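Local coordinates for pectate lyase (Bacillus subtilis, PDB 5AMV), which cleaves (1->4)-alpha-D-galacturonan by calcium-dependent elimination, leaving oligosaccharides with unsaturated galacturonosyl groups at their non-reducing ends, at residues Asp12-Tyr17 and Phe285-Val290; Tyr33-Ser36 and Gln40-Ser43; Asn65-Asp68 and Pro72-Leu75; Arg206-Ser211 and Lys218-Asp223. One frame throughout, in Å; residues are numbered along the deposited sequence. Where two conformers were deposited one is given.

Contact 1 of 4, residues Asp12-Tyr17 and Phe285-Val290; sequences DGWGAY and FGQVHV
W14 turns the pyrrole part of its indole toward Q287, and two points of that residue meet it, the backbone carbonyl and the end of the side chain. NE1 lies 3.1 Å from Q287 O, a weak hydrogen bond because the N-H points well off the oxygen, with an angle of only 121° at the hydrogen. The carbonyl stands obliquely to the indole, and its oxygen is also 3.5 Å from W14 CD1, so the approach falls between these two neighbouring ring atoms. At the six-membered part of the indole, CZ2 comes within 3.7 Å of Q287 OE1. The Q287 side chain is swung beside its own backbone N (chi1 -70°) and runs extended beyond CG, which brings OE1 near CZ2; the amide crosses the indole at a slant, the two planes inclined by 42°, too far for a flat stack.

Pectate lyases of polysaccharide lyase family 1 are right-handed parallel beta-helices. Here a short 3-10 turn of the N-terminal arm, around W14-A16, lies against strand 287-296, which pairs with 266-274 on one side and 317-326 on the other. The turn is closed by A16 N to G13 O, 2.9 Å, and Y17 CD1 meets the indole at its edge, in the ring plane. W371 and K265 each touch both W14 and Q287, adding to a contact near the protein surface. The arm is also tied to the beta-helix through D12, whose OD1 is hydrogen-bonded to H269, and through W14 N, which is bonded to the T267 hydroxyl.

Contact 2 of 4, residues Tyr33-Ser36 and Gln40-Ser43; sequences YTVS and QLVS
V35 and Q40 bring together the end of strand 32-35 and helix 38-45, the first two elements of a beta-alpha-beta unit completed by strand 54-58, which pairs in parallel with strand 32-35. The apolar part centres on V35, whose CB sits 3.7 Å from Q40 CB. Its two methyls divide the work: CG1 rests on the helix backbone, 3.3 Å from Q40 O, while CG2 reaches L41 CB and CD1, each at 4.2 Å. I56 and A44 also touch V35.

Polar contacts gather on the Q40 amide. The chain leaves beside its backbone N (chi1 -64°) and extends beyond CG, which brings OE1 back over the end of the strand. There it accepts S36 N at 2.8 Å, with 151° at the hydrogen and the donor tilted 18° from the carbonyl plane. With alanine in place of Q40, S36 N would probably lose this acceptor, and the water between OE1 and T34 O one of its two partners.

Water completes the contact at two places. One molecule makes weak bonds to Y33 OH and S43 O; the other donates to Q40 OE1 at 3.0 Å and more weakly to T34 O at 3.1 Å.

Contact 3 of 4, residues Asn65-Asp68 and Pro72-Leu75; sequences NVDD and PLGL
A single beta bridge, V66 with P72, closes the loop that leads from strand 61-63 to helix 75-78. Its CA atoms are 4.4 Å apart, and the hydrogen bond beside it runs from L73 N to N65 O, 2.9 Å long with 157° at the hydrogen. The donor stands above the carbonyl plane, 42° out of it. P72 has no N-H to give, but its CA makes a C-H...O contact with the same oxygen at 3.6 Å.

L73 supplies the main side-chain contact. With CG beside its backbone N (chi1 -65°), the side chain reaches straight across onto the V66-D67 backbone: CD1 lies 3.5 Å from V66 C, and CD2 meets D67 CB at 3.9 Å. The V66 side chain leads away from the bridge, though its CG1 still lies 4.1 Å from P72 CA.

This irregular loop lies at the edge of the beta-helix against helix 105-121, whose R120 hydrogen-bonds V66 O, forms a salt bridge with D68 and also touches L73. Just after L73, G74 occupies the N-cap position of helix 75-78. The amide oxygen of N65 is bonded to Y78 and Q117. D67 turns its OD1 to N69 N and K71 N within the loop, while a water donates both to D67 OD2, at 3.0 Å, and to P72 O.

Contact 4 of 4, residues Arg206-Ser211 and Lys218-Asp223; sequences RPDSTS and KYQHHD. With CA (calcium ion), chain C.
D208 and H222 form the tight heart of this contact, a His-carboxylate hydrogen bond of 2.7 Å from H222 ND1 to D208 OD1. The oxygen receives it on its syn lone pair and lies only 2° out of the imidazole plane; carboxylate and ring, 28° apart, are nearly coplanar. R206 O comes to the ring edge as well, 3.1 Å from H222 CE1. On its far nitrogen, NE2, the ring is bonded to D161, so the imidazole is fixed at both ends. S211 belongs to this close-packed part: its CB lies 3.3 Å from Y219 O and its OG at the edge of the H221 ring. A water links the three, 2.9 Å from both D208 OD1 and S211 OG, and accepts from H221 N.

The other carboxylate oxygen faces the looser side, where K218 is partly exposed. This lysine sends CG away from its backbone N (chi1 -171°) and bends at chi3, bringing NZ to D208 OD2 in a salt bridge of 3.0 Å, on the anti side and somewhat out of the carboxylate plane; D246 is a second partner of the ammonium. A valine in place of D208 would probably leave H222 ND1 without its acceptor and the lysine with one carboxylate fewer.

Beyond H222 the chain reaches the calcium, bound by D223 OD2 at 2.4 Å, with D184, D227 and three waters. H221 stacks on Y163. The two loops flank the short strands 213-214 and 217-218, the first following strand 200-202 and the second leading into strand 226-229.

Overall arrangement
From the N terminus, the arm at residues 12-17 forms one side of contact 1, whose partner on strand 287-296 comes 268 residues later, so its long loop encloses the other three contacts. Within it, contacts 2, 3 and 4 follow in series without crossing, each closing a short local loop: contact 2 joins strand 32-35 to helix 38-45, contact 3 closes the turn ahead of helix 75-78, and contact 4 joins the loop after strand 200-202 to the one ending in calcium-binding D223. Contacts 3 and 4 approach to about 5 Å between nearest atoms, whereas contact 1 lies across the chain's centre from both, tying the N-terminal arm to a later strand of the beta-helix.

Contact 1 of 4, residues Asp12-Tyr17 and Phe285-Val290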
loop_
_atom_site.group_PDB
_atom_site.type_symbol
_atom_site.label_atom_id
_atom_site.label_comp_id
_atom_site.label_asym_id
_atom_site.label_seq_id
_atom_site.Cartn_x
_atom_site.Cartn_y
_atom_site.Cartn_z
ATOM N N ASP A 12 -5.413 -19.634 -4.222
ATOM C CA ASP A 12 -4.600 -18.679 -3.447
ATOM C C ASP A 12 -5.263 -17.308 -3.261
ATOM O O ASP A 12 -4.857 -16.288 -3.870
ATOM C CB ASP A 12 -3.189 -18.581 -4.039
ATOM C CG ASP A 12 -2.208 -17.885 -3.111
ATOM O OD1 ASP A 12 -2.578 -17.477 -1.967
ATOM O OD2 ASP A 12 -1.041 -17.753 -3.534
ATOM N N GLY A 13 -6.300 -17.298 -2.421
ATOM C CA GLY A 13 -6.955 -16.054 -2.024
ATOM C C GLY A 13 -7.912 -15.465 -3.052
ATOM O O GLY A 13 -8.158 -16.034 -4.125
ATOM N N TRP A 14 -8.457 -14.293 -2.714
ATOM C CA TRP A 14 -9.459 -13.656 -3.522
ATOM C C TRP A 14 -8.962 -13.351 -4.958
ATOM O O TRP A 14 -9.758 -13.280 -5.893
ATOM C CB TRP A 14 -9.907 -12.387 -2.851
ATOM C CG TRP A 14 -11.082 -12.529 -1.857
ATOM C CD1 TRP A 14 -11.120 -12.047 -0.583
ATOM C CD2 TRP A 14 -12.384 -13.115 -2.106
ATOM N NE1 TRP A 14 -12.357 -12.298 -0.003
ATOM C CE2 TRP A 14 -13.147 -12.960 -0.912
ATOM C CE3 TRP A 14 -12.968 -13.778 -3.209
ATOM C CZ2 TRP A 14 -14.489 -13.415 -0.796
ATOM C CZ3 TRP A 14 -14.313 -14.210 -3.105
ATOM C CH2 TRP A 14 -15.041 -14.041 -1.888
ATOM N N GLY A 15 -7.649 -13.157 -5.141
ATOM C CA GLY A 15 -7.139 -12.952 -6.517
ATOM C C GLY A 15 -7.420 -14.125 -7.451
ATOM O O GLY A 15 -7.434 -13.943 -8.678
ATOM N N ALA A 16 -7.627 -15.325 -6.888
ATOM C CA ALA A 16 -7.879 -16.515 -7.718
ATOM C C ALA A 16 -9.360 -16.687 -8.113
ATOM O O ALA A 16 -9.693 -17.628 -8.853
ATOM C CB ALA A 16 -7.391 -17.759 -6.990
ATOM N N TYR A 17 -10.228 -15.783 -7.653
ATOM C CA TYR A 17 -11.657 -15.862 -7.992
ATOM C C TYR A 17 -11.913 -15.736 -9.499
ATOM O O TYR A 17 -11.171 -15.055 -10.214
ATOM C CB TYR A 17 -12.462 -14.793 -7.225
ATOM C CG TYR A 17 -13.959 -15.016 -7.348
ATOM C CD1 TYR A 17 -14.604 -15.966 -6.551
ATOM C CD2 TYR A 17 -14.708 -14.278 -8.267
ATOM C CE1 TYR A 17 -15.986 -16.178 -6.673
ATOM C CE2 TYR A 17 -16.082 -14.465 -8.397
ATOM C CZ TYR A 17 -16.702 -15.424 -7.605
ATOM O OH TYR A 17 -18.070 -15.588 -7.748
ATOM N N PHE A 285 -15.820 -1.619 4.330
ATOM C CA PHE A 285 -16.683 -2.430 3.427
ATOM C C PHE A 285 -16.251 -3.832 3.075
ATOM O O PHE A 285 -17.081 -4.739 3.021
ATOM C CB PHE A 285 -17.025 -1.670 2.125
ATOM C CG PHE A 285 -17.800 -0.389 2.371
ATOM C CD1 PHE A 285 -19.139 -0.443 2.790
ATOM C CD2 PHE A 285 -17.178 0.855 2.248
ATOM C CE1 PHE A 285 -19.855 0.753 3.063
ATOM C CE2 PHE A 285 -17.880 2.068 2.523
ATOM C CZ PHE A 285 -19.243 1.995 2.932
ATOM N N GLY A 286 -14.963 -4.042 2.817
ATOM C CA GLY A 286 -14.566 -5.267 2.185
ATOM C C GLY A 286 -14.514 -6.516 3.030
ATOM O O GLY A 286 -14.311 -6.481 4.255
ATOM N N GLN A 287 -14.695 -7.634 2.334
ATOM C CA GLN A 287 -14.479 -8.968 2.892
ATOM C C GLN A 287 -13.003 -9.278 2.723
ATOM O O GLN A 287 -12.571 -9.735 1.652
ATOM C CB GLN A 287 -15.345 -9.977 2.126
ATOM C CG GLN A 287 -16.848 -9.801 2.426
ATOM C CD GLN A 287 -17.711 -10.702 1.534
ATOM O OE1 GLN A 287 -17.219 -11.662 0.928
ATOM N NE2 GLN A 287 -19.035 -10.430 1.513
ATOM N N VAL A 288 -12.239 -9.013 3.805
ATOM C CA VAL A 288 -10.776 -9.070 3.722
ATOM C C VAL A 288 -10.308 -10.212 4.597
ATOM O O VAL A 288 -10.541 -10.212 5.807
ATOM C CB VAL A 288 -10.163 -7.734 4.137
ATOM C CG1 VAL A 288 -8.620 -7.805 4.045
ATOM C CG2 VAL A 288 -10.722 -6.605 3.280
ATOM N N HIS A 289 -9.674 -11.205 3.969
ATOM C CA HIS A 289 -9.163 -12.364 4.697
ATOM C C HIS A 289 -7.709 -12.072 5.076
ATOM O O HIS A 289 -6.890 -11.895 4.200
ATOM C CB HIS A 289 -9.222 -13.618 3.812
ATOM C CG HIS A 289 -8.916 -14.889 4.541
ATOM N ND1 HIS A 289 -8.674 -16.067 3.877
ATOM C CD2 HIS A 289 -8.843 -15.183 5.867
ATOM C CE1 HIS A 289 -8.458 -17.034 4.757
ATOM N NE2 HIS A 289 -8.582 -16.530 5.972
ATOM N N VAL A 290 -7.405 -12.055 6.362
ATOM C CA VAL A 290 -6.102 -11.681 6.896
ATOM C C VAL A 290 -5.548 -12.881 7.665
ATOM O O VAL A 290 -6.039 -13.208 8.748
ATOM C CB VAL A 290 -6.288 -10.452 7.800
ATOM C CG1 VAL A 290 -4.948 -10.052 8.541
ATOM C CG2 VAL A 290 -6.908 -9.283 6.986
#

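Contact 2 of 4, residues Tyr33-Ser36 and Gln40-Ser43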
loop_
_atom_site.group_PDB
_atom_site.type_symbol
_atom_site.label_atom_id
_atom_site.label_comp_id
_atom_site.label_asym_id
_atom_site.label_seq_id
_atom_site.Cartn_x
_atom_site.Cartn_y
_atom_site.Cartn_z
ATOM N N TYR A 33 10.024 -8.115 -21.819
ATOM C CA TYR A 33 10.892 -6.945 -21.773
ATOM C C TYR A 33 11.780 -6.951 -20.546
ATOM O O TYR A 33 11.362 -7.414 -19.481
ATOM C CB TYR A 33 10.073 -5.647 -21.742
ATOM C CG TYR A 33 9.086 -5.497 -22.868
ATOM C CD1 TYR A 33 7.787 -5.999 -22.752
ATOM C CD2 TYR A 33 9.444 -4.842 -24.044
ATOM C CE1 TYR A 33 6.858 -5.838 -23.806
ATOM C CE2 TYR A 33 8.532 -4.694 -25.099
ATOM C CZ TYR A 33 7.247 -5.203 -24.981
ATOM O OH TYR A 33 6.359 -5.060 -26.040
ATOM N N THR A 34 12.987 -6.434 -20.690
ATOM C CA THR A 34 13.879 -6.193 -19.552
ATOM C C THR A 34 14.133 -4.695 -19.499
ATOM O O THR A 34 14.520 -4.060 -20.504
ATOM C CB THR A 34 15.182 -6.973 -19.657
ATOM O OG1 THR A 34 14.850 -8.358 -19.626
ATOM C CG2 THR A 34 16.133 -6.718 -18.431
ATOM N N VAL A 35 13.824 -4.117 -18.350
ATOM C CA VAL A 35 13.905 -2.649 -18.225
ATOM C C VAL A 35 14.774 -2.257 -17.045
ATOM O O VAL A 35 14.659 -2.850 -15.969
ATOM C CB VAL A 35 12.484 -2.038 -18.117
ATOM C CG1 VAL A 35 11.605 -2.433 -19.316
ATOM C CG2 VAL A 35 11.797 -2.400 -16.794
ATOM N N SER A 36 15.615 -1.229 -17.241
ATOM C CA SER A 36 16.538 -0.789 -16.195
ATOM C C SER A 36 16.486 0.699 -15.912
ATOM O O SER A 36 17.319 1.214 -15.163
ATOM C CB SER A 36 17.979 -1.203 -16.533
ATOM O OG SER A 36 18.410 -0.526 -17.700
ATOM N N GLN A 40 12.672 2.937 -20.319
ATOM C CA GLN A 40 12.416 1.549 -20.700
ATOM C C GLN A 40 11.130 1.017 -20.076
ATOM O O GLN A 40 10.371 0.284 -20.738
ATOM C CB GLN A 40 13.600 0.642 -20.389
ATOM C CG GLN A 40 14.848 1.005 -21.201
ATOM C CD GLN A 40 16.023 0.084 -20.943
ATOM O OE1 GLN A 40 16.061 -0.668 -19.970
ATOM N NE2 GLN A 40 17.029 0.160 -21.831
ATOM N N LEU A 41 10.897 1.355 -18.803
ATOM C CA LEU A 41 9.667 0.914 -18.156
ATOM C C LEU A 41 8.419 1.498 -18.826
ATOM O O LEU A 41 7.498 0.758 -19.142
ATOM C CB LEU A 41 9.732 1.199 -16.642
ATOM C CG LEU A 41 8.419 0.924 -15.890
ATOM C CD1 LEU A 41 8.140 -0.616 -15.891
ATOM C CD2 LEU A 41 8.514 1.446 -14.477
ATOM N N VAL A 42 8.401 2.813 -19.074
ATOM C CA VAL A 42 7.299 3.507 -19.734
ATOM C C VAL A 42 7.037 2.883 -21.141
ATOM O O VAL A 42 5.871 2.570 -21.532
ATOM C CB VAL A 42 7.625 5.028 -19.765
ATOM C CG1 VAL A 42 6.740 5.787 -20.796
ATOM C CG2 VAL A 42 7.513 5.616 -18.333
ATOM N N SER A 43 8.122 2.676 -21.890
ATOM C CA SER A 43 8.061 1.995 -23.186
ATOM C C SER A 43 7.408 0.606 -23.124
ATOM O O SER A 43 6.500 0.289 -23.927
ATOM C CB SER A 43 9.470 1.871 -23.754
ATOM O OG SER A 43 9.992 3.153 -24.043
HETATM O O HOH W 1 7.012 -1.806 -26.452
HETATM O O HOH W 2 17.375 -3.296 -19.542
#

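Contact 3 of 4, residues Asn65-Asp68 and Pro72-Leu75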
loop_
_atom_site.group_PDB
_atom_site.type_symbol
_atom_site.label_atom_id
_atom_site.label_comp_id
_atom_site.label_asym_id
_atom_site.label_seq_id
_atom_site.Cartn_x
_atom_site.Cartn_y
_atom_site.Cartn_z
ATOM N N ASN A 65 12.049 9.516 -10.323
ATOM C CA ASN A 65 12.205 11.005 -10.329
ATOM C C ASN A 65 13.359 11.391 -11.256
ATOM O O ASN A 65 14.385 11.892 -10.817
ATOM C CB ASN A 65 12.451 11.493 -8.914
ATOM C CG ASN A 65 11.148 11.566 -8.116
ATOM O OD1 ASN A 65 10.295 12.408 -8.406
ATOM N ND2 ASN A 65 11.004 10.701 -7.091
ATOM N N VAL A 66 13.153 11.155 -12.548
ATOM C CA VAL A 66 14.182 11.466 -13.574
ATOM C C VAL A 66 13.526 12.022 -14.806
ATOM O O VAL A 66 12.313 11.778 -15.077
ATOM C CB VAL A 66 15.053 10.241 -13.936
ATOM C CG1 VAL A 66 15.878 9.752 -12.727
ATOM C CG2 VAL A 66 14.222 9.117 -14.462
ATOM N N ASP A 67 14.313 12.776 -15.573
ATOM C CA ASP A 67 13.780 13.343 -16.803
ATOM C C ASP A 67 13.948 12.404 -18.021
ATOM O O ASP A 67 14.288 11.222 -17.883
ATOM C CB ASP A 67 14.359 14.754 -17.012
ATOM C CG ASP A 67 15.855 14.754 -17.343
ATOM O OD1 ASP A 67 16.436 13.719 -17.746
ATOM O OD2 ASP A 67 16.473 15.838 -17.166
ATOM N N ASP A 68 13.640 12.913 -19.202
ATOM C CA ASP A 68 13.700 12.067 -20.402
ATOM C C ASP A 68 15.104 11.600 -20.718
ATOM O O ASP A 68 15.285 10.641 -21.453
ATOM C CB ASP A 68 13.065 12.793 -21.606
ATOM C CG ASP A 68 11.561 12.830 -21.518
ATOM O OD1 ASP A 68 10.990 12.283 -20.542
ATOM O OD2 ASP A 68 10.946 13.391 -22.445
ATOM N N PRO A 72 18.437 13.043 -12.671
ATOM C CA PRO A 72 17.605 13.294 -11.483
ATOM C C PRO A 72 16.843 14.618 -11.496
ATOM O O PRO A 72 17.330 15.656 -11.991
ATOM C CB PRO A 72 18.613 13.342 -10.341
ATOM C CG PRO A 72 19.831 12.609 -10.860
ATOM C CD PRO A 72 19.801 12.573 -12.326
ATOM N N LEU A 73 15.617 14.567 -10.950
ATOM C CA LEU A 73 14.770 15.745 -10.774
ATOM C C LEU A 73 14.516 15.835 -9.281
ATOM O O LEU A 73 14.131 14.818 -8.649
ATOM C CB LEU A 73 13.404 15.544 -11.462
ATOM C CG LEU A 73 13.520 15.420 -12.981
ATOM C CD1 LEU A 73 12.231 14.985 -13.594
ATOM C CD2 LEU A 73 13.945 16.760 -13.649
ATOM N N GLY A 74 14.732 17.040 -8.755
ATOM C CA GLY A 74 14.499 17.397 -7.331
ATOM C C GLY A 74 13.356 18.402 -7.227
ATOM O O GLY A 74 12.675 18.723 -8.206
ATOM N N LEU A 75 13.153 18.935 -6.032
ATOM C CA LEU A 75 12.010 19.805 -5.772
ATOM C C LEU A 75 11.965 20.973 -6.750
ATOM O O LEU A 75 10.911 21.288 -7.277
ATOM C CB LEU A 75 12.048 20.274 -4.322
ATOM C CG LEU A 75 10.866 21.108 -3.790
ATOM C CD1 LEU A 75 10.768 20.901 -2.251
ATOM C CD2 LEU A 75 11.042 22.601 -4.110
HETATM O O HOH W 3 17.443 16.879 -14.565
#

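Contact 4 of 4, residues Arg206-Ser211 and Lys218-Asp223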
loop_
_atom_site.group_PDB
_atom_site.type_symbol
_atom_site.label_atom_id
_atom_site.label_comp_id
_atom_site.label_asym_id
_atom_site.label_seq_id
_atom_site.Cartn_x
_atom_site.Cartn_y
_atom_site.Cartn_z
ATOM N N ARG A 206 14.496 8.440 3.408
ATOM C CA ARG A 206 13.741 9.627 3.829
ATOM C C ARG A 206 12.638 9.270 4.849
ATOM O O ARG A 206 11.431 9.478 4.609
ATOM C CB ARG A 206 13.194 10.390 2.608
ATOM C CG ARG A 206 14.351 11.090 1.852
ATOM C CD ARG A 206 13.880 12.092 0.802
ATOM N NE ARG A 206 13.354 11.459 -0.425
ATOM C CZ ARG A 206 13.163 12.128 -1.571
ATOM N NH1 ARG A 206 13.417 13.433 -1.620
ATOM N NH2 ARG A 206 12.701 11.529 -2.669
ATOM N N PRO A 207 13.051 8.707 6.007
ATOM C CA PRO A 207 12.042 8.397 7.017
ATOM C C PRO A 207 11.290 9.644 7.498
ATOM O O PRO A 207 11.839 10.781 7.504
ATOM C CB PRO A 207 12.856 7.744 8.149
ATOM C CG PRO A 207 14.278 8.369 7.995
ATOM C CD PRO A 207 14.446 8.526 6.491
ATOM N N ASP A 208 10.045 9.441 7.914
ATOM C CA ASP A 208 9.166 10.519 8.332
ATOM C C ASP A 208 9.651 11.333 9.525
ATOM O O ASP A 208 9.237 12.489 9.692
ATOM C CB ASP A 208 7.787 9.967 8.677
ATOM C CG ASP A 208 7.046 9.447 7.481
ATOM O OD1 ASP A 208 7.531 9.657 6.354
ATOM O OD2 ASP A 208 5.977 8.832 7.681
ATOM N N SER A 209 10.511 10.718 10.347
ATOM C CA SER A 209 11.033 11.365 11.564
ATOM C C SER A 209 11.694 12.708 11.275
ATOM O O SER A 209 11.725 13.576 12.141
ATOM C CB SER A 209 12.029 10.435 12.266
ATOM O OG SER A 209 13.104 10.124 11.396
ATOM N N THR A 210 12.192 12.875 10.050
ATOM C CA THR A 210 12.917 14.100 9.666
ATOM C C THR A 210 12.006 15.223 9.179
ATOM O O THR A 210 12.505 16.315 8.856
ATOM C CB THR A 210 13.947 13.815 8.560
ATOM O OG1 THR A 210 13.287 13.315 7.397
ATOM C CG2 THR A 210 15.000 12.761 9.027
ATOM N N SER A 211 10.699 14.968 9.095
ATOM C CA SER A 211 9.748 15.972 8.602
ATOM C C SER A 211 9.349 16.979 9.694
ATOM O O SER A 211 9.100 16.593 10.848
ATOM C CB SER A 211 8.513 15.281 7.994
ATOM O OG SER A 211 8.896 14.521 6.851
ATOM N N LYS A 218 2.432 16.993 11.308
ATOM C CA LYS A 218 3.528 16.386 10.526
ATOM C C LYS A 218 3.390 16.797 9.075
ATOM O O LYS A 218 2.326 16.588 8.505
ATOM C CB LYS A 218 3.446 14.841 10.594
ATOM C CG LYS A 218 4.664 14.098 9.989
ATOM C CD LYS A 218 4.337 12.635 9.565
ATOM C CE LYS A 218 4.744 11.536 10.577
ATOM N NZ LYS A 218 4.633 10.071 10.042
ATOM N N TYR A 219 4.456 17.316 8.492
ATOM C CA TYR A 219 4.475 17.637 7.061
ATOM C C TYR A 219 4.774 16.324 6.312
ATOM O O TYR A 219 5.930 16.014 6.004
ATOM C CB TYR A 219 5.493 18.704 6.829
ATOM C CG TYR A 219 5.505 19.310 5.433
ATOM C CD1 TYR A 219 4.347 19.885 4.898
ATOM C CD2 TYR A 219 6.708 19.412 4.727
ATOM C CE1 TYR A 219 4.373 20.491 3.625
ATOM C CE2 TYR A 219 6.760 20.004 3.477
ATOM C CZ TYR A 219 5.601 20.532 2.925
ATOM O OH TYR A 219 5.707 21.122 1.689
ATOM N N GLN A 220 3.692 15.608 6.016
ATOM C CA GLN A 220 3.775 14.227 5.546
ATOM C C GLN A 220 4.059 14.122 4.046
ATOM O O GLN A 220 3.259 14.561 3.238
ATOM C CB GLN A 220 2.502 13.475 5.910
ATOM C CG GLN A 220 2.493 12.020 5.461
ATOM C CD GLN A 220 3.631 11.182 6.074
ATOM O OE1 GLN A 220 4.643 10.898 5.446
ATOM N NE2 GLN A 220 3.449 10.802 7.325
ATOM N N HIS A 221 5.197 13.504 3.704
ATOM C CA HIS A 221 5.609 13.325 2.298
ATOM C C HIS A 221 5.207 11.985 1.706
ATOM O O HIS A 221 5.343 11.782 0.489
ATOM C CB HIS A 221 7.129 13.460 2.173
ATOM C CG HIS A 221 7.634 14.818 2.527
ATOM N ND1 HIS A 221 7.520 15.887 1.665
ATOM C CD2 HIS A 221 8.263 15.291 3.637
ATOM C CE1 HIS A 221 8.036 16.967 2.229
ATOM N NE2 HIS A 221 8.492 16.636 3.433
ATOM N N HIS A 222 4.821 11.036 2.558
ATOM C CA HIS A 222 4.359 9.732 2.055
ATOM C C HIS A 222 2.896 9.507 2.296
ATOM O O HIS A 222 2.312 10.094 3.217
ATOM C CB HIS A 222 5.094 8.619 2.821
ATOM C CG HIS A 222 6.571 8.678 2.656
ATOM N ND1 HIS A 222 7.421 8.976 3.695
ATOM C CD2 HIS A 222 7.352 8.513 1.564
ATOM C CE1 HIS A 222 8.668 8.974 3.255
ATOM N NE2 HIS A 222 8.653 8.679 1.971
ATOM N N ASP A 223 2.307 8.605 1.531
ATOM C CA ASP A 223 0.955 8.133 1.758
ATOM C C ASP A 223 0.989 6.622 2.085
ATOM O O ASP A 223 1.622 6.189 3.028
ATOM C CB ASP A 223 0.118 8.433 0.509
ATOM C CG ASP A 223 -1.374 8.557 0.818
ATOM O OD1 ASP A 223 -1.735 9.236 1.803
ATOM O OD2 ASP A 223 -2.186 7.985 0.066
HETATM CA CA CA C . -3.110 6.114 -1.147
HETATM O O HOH W 4 7.297 12.483 5.573
HETATM O O HOH W 5 -4.731 6.570 0.484
HETATM O O HOH W 6 -4.990 5.323 -2.253
HETATM O O HOH W 7 -2.920 7.902 -2.651
#